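Malonyl CoA-ACP transacylase (Xanthomonas oryzae pv. oryzae, PDB 3K89) probably transfers the malonyl group of malonyl-CoA to holo acyl carrier protein, releasing CoA and supplying malonyl-ACP for fatty acid synthesis. Local coordinates at residues Val148-Ala152 with Leu184-Arg188; Gln156-Pro160 with Val170-Asp174. One frame throughout, in Å; residues are numbered along the deposited sequence.

Contact 1 of 2, residues Val148-Ala152 with Leu184-Arg188; sequences VCAEA and LLAER
Val148 sends its two methyls to different partners on the segment 184-188. CG1, set anti to the backbone N (chi1 162°), meets apolar carbon on two residues: it lies 3.9 Å from Leu184 CB and equally 3.9 Å from Leu185 CG. A short, branched side chain suits this place, because its two branches let one residue pack beside both leucines and also lie against the end of Arg188. Leu184 returns the contact with a longer arm, its CD1 lying 3.9 Å from Ala152 CB and touching Glu151 through the aliphatic CB. Alanine at 152 lets the leucine tip come right up to the helix backbone, 3.8 Å from CD1 to Ala152 N.

A methyl packed on a flat cation is the second kind of contact. Val148 CG2 sits over one face of the Arg188 guanidinium, 3.7 Å from NE; a bend about CG-CD (chi3 78°) folds the guanidinium back over it.

The third is polar and long: Glu151 OE1 and Arg188 NH1 form a salt bridge of 4.0 Å, with carboxylate and guanidinium planes 72° apart, more a charge attraction than a paired bond.

Thus the ends of helices 142-152 and 175-187 pack together, with Ala181 extending the apolar seam, Arg180 bonding to the carbonyl of Ala152, and strand 158-165 lying against Cys149 and Ala152.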
loop_
_atom_site.group_PDB
_atom_site.type_symbol
_atom_site.label_atom_id
_atom_site.label_comp_id
_atom_site.label_asym_id
_atom_site.label_seq_id
_atom_site.Cartn_x
_atom_site.Cartn_y
_atom_site.Cartn_z
ATOM N N VAL A 148 7.109 -11.695 -21.447
ATOM C CA VAL A 148 5.703 -11.967 -21.816
ATOM C C VAL A 148 4.902 -10.660 -21.952
ATOM O O VAL A 148 4.153 -10.482 -22.911
ATOM C CB VAL A 148 5.002 -12.958 -20.835
ATOM C CG1 VAL A 148 3.487 -12.876 -20.949
ATOM C CG2 VAL A 148 5.441 -14.389 -21.097
ATOM N N CYS A 149 5.073 -9.742 -21.000
ATOM C CA CYS A 149 4.368 -8.461 -21.069
ATOM C C CYS A 149 4.704 -7.705 -22.351
ATOM O O CYS A 149 3.824 -7.152 -22.999
ATOM C CB CYS A 149 4.680 -7.589 -19.848
ATOM S SG CYS A 149 3.837 -8.120 -18.366
ATOM N N ALA A 150 5.985 -7.686 -22.709
ATOM C CA ALA A 150 6.425 -6.989 -23.906
ATOM C C ALA A 150 5.807 -7.631 -25.151
ATOM O O ALA A 150 5.354 -6.928 -26.065
ATOM C CB ALA A 150 7.950 -7.005 -23.991
ATOM N N GLU A 151 5.757 -8.955 -25.156
ATOM C CA GLU A 151 5.220 -9.703 -26.300
ATOM C C GLU A 151 3.711 -9.569 -26.464
ATOM O O GLU A 151 3.206 -9.580 -27.591
ATOM C CB GLU A 151 5.581 -11.173 -26.184
ATOM C CG GLU A 151 7.067 -11.429 -26.361
ATOM C CD GLU A 151 7.425 -12.897 -26.330
ATOM O OE1 GLU A 151 6.527 -13.740 -26.084
ATOM O OE2 GLU A 151 8.624 -13.197 -26.546
ATOM N N ALA A 152 3.011 -9.447 -25.335
ATOM C CA ALA A 152 1.541 -9.346 -25.315
ATOM C C ALA A 152 0.986 -7.947 -25.606
ATOM O O ALA A 152 -0.162 -7.804 -26.023
ATOM C CB ALA A 152 1.006 -9.840 -23.980
ATOM N N LEU A 184 -0.260 -16.086 -22.965
ATOM C CA LEU A 184 1.137 -16.396 -23.285
ATOM C C LEU A 184 1.845 -17.118 -22.134
ATOM O O LEU A 184 2.644 -18.043 -22.361
ATOM C CB LEU A 184 1.909 -15.139 -23.708
ATOM C CG LEU A 184 1.481 -14.421 -24.992
ATOM C CD1 LEU A 184 2.397 -13.239 -25.274
ATOM C CD2 LEU A 184 1.448 -15.373 -26.192
ATOM N N LEU A 185 1.534 -16.711 -20.903
ATOM C CA LEU A 185 2.046 -17.396 -19.721
ATOM C C LEU A 185 1.562 -18.841 -19.673
ATOM O O LEU A 185 2.343 -19.752 -19.365
ATOM C CB LEU A 185 1.663 -16.648 -18.437
ATOM C CG LEU A 185 2.508 -15.409 -18.115
ATOM C CD1 LEU A 185 1.767 -14.518 -17.132
ATOM C CD2 LEU A 185 3.889 -15.771 -17.573
ATOM N N ALA A 186 0.285 -19.038 -19.996
ATOM C CA ALA A 186 -0.334 -20.362 -20.017
ATOM C C ALA A 186 0.292 -21.281 -21.071
ATOM O O ALA A 186 0.470 -22.476 -20.817
ATOM C CB ALA A 186 -1.839 -20.250 -20.233
ATOM N N GLU A 187 0.628 -20.729 -22.237
ATOM C CA GLU A 187 1.248 -21.527 -23.307
ATOM C C GLU A 187 2.733 -21.766 -23.023
ATOM O O GLU A 187 3.372 -22.603 -23.671
ATOM C CB GLU A 187 1.049 -20.889 -24.688
ATOM C CG GLU A 187 0.688 -21.904 -25.807
ATOM C CD GLU A 187 -0.832 -22.111 -25.997
ATOM O OE1 GLU A 187 -1.611 -21.153 -25.778
ATOM O OE2 GLU A 187 -1.254 -23.226 -26.391
ATOM N N ARG A 188 3.271 -21.038 -22.046
ATOM C CA ARG A 188 4.653 -21.226 -21.598
ATOM C C ARG A 188 4.756 -22.116 -20.356
ATOM O O ARG A 188 5.857 -22.425 -19.893
ATOM C CB ARG A 188 5.340 -19.875 -21.371
ATOM C CG ARG A 188 5.811 -19.220 -22.666
ATOM C CD ARG A 188 6.051 -17.728 -22.503
ATOM N NE ARG A 188 7.323 -17.446 -21.846
ATOM C CZ ARG A 188 8.350 -16.830 -22.424
ATOM N NH1 ARG A 188 8.262 -16.404 -23.678
ATOM N NH2 ARG A 188 9.466 -16.626 -21.736
#

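Contact 2 of 2, residues Gln156-Pro160 with Val170-Asp174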
loop_
_atom_site.group_PDB
_atom_site.type_symbol
_atom_site.label_atom_id
_atom_site.label_comp_id
_atom_site.label_asym_id
_atom_site.label_seq_id
_atom_site.Cartn_x
_atom_site.Cartn_y
_atom_site.Cartn_z
ATOM N N GLN A 156 -1.480 -1.815 -26.998
ATOM C CA GLN A 156 -2.077 -1.527 -25.697
ATOM C C GLN A 156 -1.002 -1.592 -24.620
ATOM O O GLN A 156 0.188 -1.681 -24.940
ATOM C CB GLN A 156 -3.229 -2.494 -25.415
ATOM C CG GLN A 156 -4.415 -2.288 -26.361
ATOM C CD GLN A 156 -5.503 -3.322 -26.145
ATOM O OE1 GLN A 156 -5.244 -4.517 -26.187
ATOM N NE2 GLN A 156 -6.725 -2.863 -25.916
ATOM N N VAL A 157 -1.415 -1.547 -23.355
ATOM C CA VAL A 157 -0.466 -1.507 -22.244
ATOM C C VAL A 157 -0.621 -2.732 -21.356
ATOM O O VAL A 157 -1.718 -3.036 -20.893
ATOM C CB VAL A 157 -0.644 -0.204 -21.408
ATOM C CG1 VAL A 157 0.170 -0.284 -20.089
ATOM C CG2 VAL A 157 -0.232 1.021 -22.236
ATOM N N VAL A 158 0.476 -3.454 -21.150
ATOM C CA VAL A 158 0.544 -4.446 -20.078
ATOM C C VAL A 158 1.968 -4.470 -19.559
ATOM O O VAL A 158 2.921 -4.668 -20.320
ATOM C CB VAL A 158 0.026 -5.867 -20.491
ATOM C CG1 VAL A 158 0.774 -6.408 -21.717
ATOM C CG2 VAL A 158 0.091 -6.851 -19.308
ATOM N N VAL A 159 2.110 -4.231 -18.263
ATOM C CA VAL A 159 3.427 -4.053 -17.657
ATOM C C VAL A 159 3.418 -4.636 -16.248
ATOM O O VAL A 159 2.354 -4.793 -15.646
ATOM C CB VAL A 159 3.821 -2.530 -17.556
ATOM C CG1 VAL A 159 4.043 -1.877 -18.931
ATOM C CG2 VAL A 159 2.816 -1.726 -16.707
ATOM N N PRO A 160 4.609 -4.965 -15.705
ATOM C CA PRO A 160 4.691 -5.225 -14.265
ATOM C C PRO A 160 4.210 -3.994 -13.487
ATOM O O PRO A 160 4.628 -2.856 -13.783
ATOM C CB PRO A 160 6.187 -5.478 -14.027
ATOM C CG PRO A 160 6.892 -4.959 -15.236
ATOM C CD PRO A 160 5.913 -5.103 -16.380
ATOM N N VAL A 170 2.664 -8.633 -9.844
ATOM C CA VAL A 170 1.357 -8.274 -10.339
ATOM C C VAL A 170 1.577 -7.498 -11.629
ATOM O O VAL A 170 2.381 -6.566 -11.678
ATOM C CB VAL A 170 0.576 -7.436 -9.297
ATOM C CG1 VAL A 170 -0.770 -6.959 -9.869
ATOM C CG2 VAL A 170 0.347 -8.251 -8.053
ATOM N N ILE A 171 0.875 -7.903 -12.682
ATOM C CA ILE A 171 0.890 -7.169 -13.945
ATOM C C ILE A 171 -0.421 -6.417 -14.112
ATOM O O ILE A 171 -1.409 -6.761 -13.472
ATOM C CB ILE A 171 1.126 -8.102 -15.175
ATOM C CG1 ILE A 171 -0.031 -9.095 -15.362
ATOM C CG2 ILE A 171 2.452 -8.858 -15.021
ATOM C CD1 ILE A 171 0.152 -9.999 -16.600
ATOM N N GLY A 172 -0.395 -5.365 -14.915
ATOM C CA GLY A 172 -1.585 -4.558 -15.100
ATOM C C GLY A 172 -1.572 -3.762 -16.378
ATOM O O GLY A 172 -0.536 -3.614 -17.024
ATOM N N GLY A 173 -2.735 -3.219 -16.724
ATOM C CA GLY A 173 -2.848 -2.361 -17.894
ATOM C C GLY A 173 -4.217 -2.519 -18.525
ATOM O O GLY A 173 -5.205 -2.763 -17.822
ATOM N N ASP A 174 -4.259 -2.386 -19.849
ATOM C CA ASP A 174 -5.500 -2.665 -20.594
ATOM C C ASP A 174 -5.947 -4.106 -20.376
ATOM O O ASP A 174 -5.138 -5.038 -20.402
ATOM C CB ASP A 174 -5.293 -2.383 -22.089
ATOM C CG ASP A 174 -5.098 -0.906 -22.383
ATOM O OD1 ASP A 174 -6.073 -0.119 -22.254
ATOM O OD2 ASP A 174 -3.971 -0.525 -22.752
#
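Gln156 and Asp174 lay their flat ends almost parallel, amide and carboxylate planes 10° apart and stacked, where the strands of this antiparallel hairpin give way to loop. The amide's OE1 is hydrogen-bonded to Arg180. Asp174 has its CG anti to its own carbonyl carbon (chi1 -68°), which carries OD2 across to Val157 N at 2.8 Å, received on the anti lone pair. In return Asp174 N donates to Val157 O, also at 2.8 Å but more bent, 133° at the hydrogen. Asp174 thus holds both polar atoms of the Val157 backbone, by its carboxylate and its backbone N-H.

On the face packed by helices 142-152 and 175-187, Val158 and Ile171 lie side by side and point the same way, with Val158 CG2 4.2 Å from Ile171 CD1; branched apolar residues suit this buried layer. Val159 lies on the opposite face, where its side chain touches Thr204 and Pro205, with CG2 3.9 Å from Gly172 O.

Val159 and Gly172 form the hydrogen-bonded pair, Val159 N to Gly172 O 3.0 Å and Gly172 N to Val159 O 2.9 Å. Gly173 CA approaches Val157 O at 3.3 Å as a CA-H...O contact, at backbone angles open to glycine. Chemically, the backbone pair is regular, while the Asp174 carboxylate takes the acceptor place of a strand carbonyl where the chain leaves the strand for helix 175-187, and is probably favoured in its ionised form.

How the contacts relate
The two contacts, with centres 12 Å apart, are successive layers of the ferredoxin-like small subdomain known from this family. Helix 142-152 is followed by strand 158-165, and strand 168-172 by helix 175-187, so the hairpin of contact 2 connects the two helices paired in contact 1. Cys149 joins the layers: its SG lies 3.7 Å from Ile171 CG2, and its O lies 3.4 Å from Val158 CG1. Contact 1 is away from the predicted active site. Contact 2 is nearer, with the Val159 side chain about 7 Å from that of His203, and the Val170 side chain about 10 Å from that of Ser94 and about 6 Å from a bound glycerol.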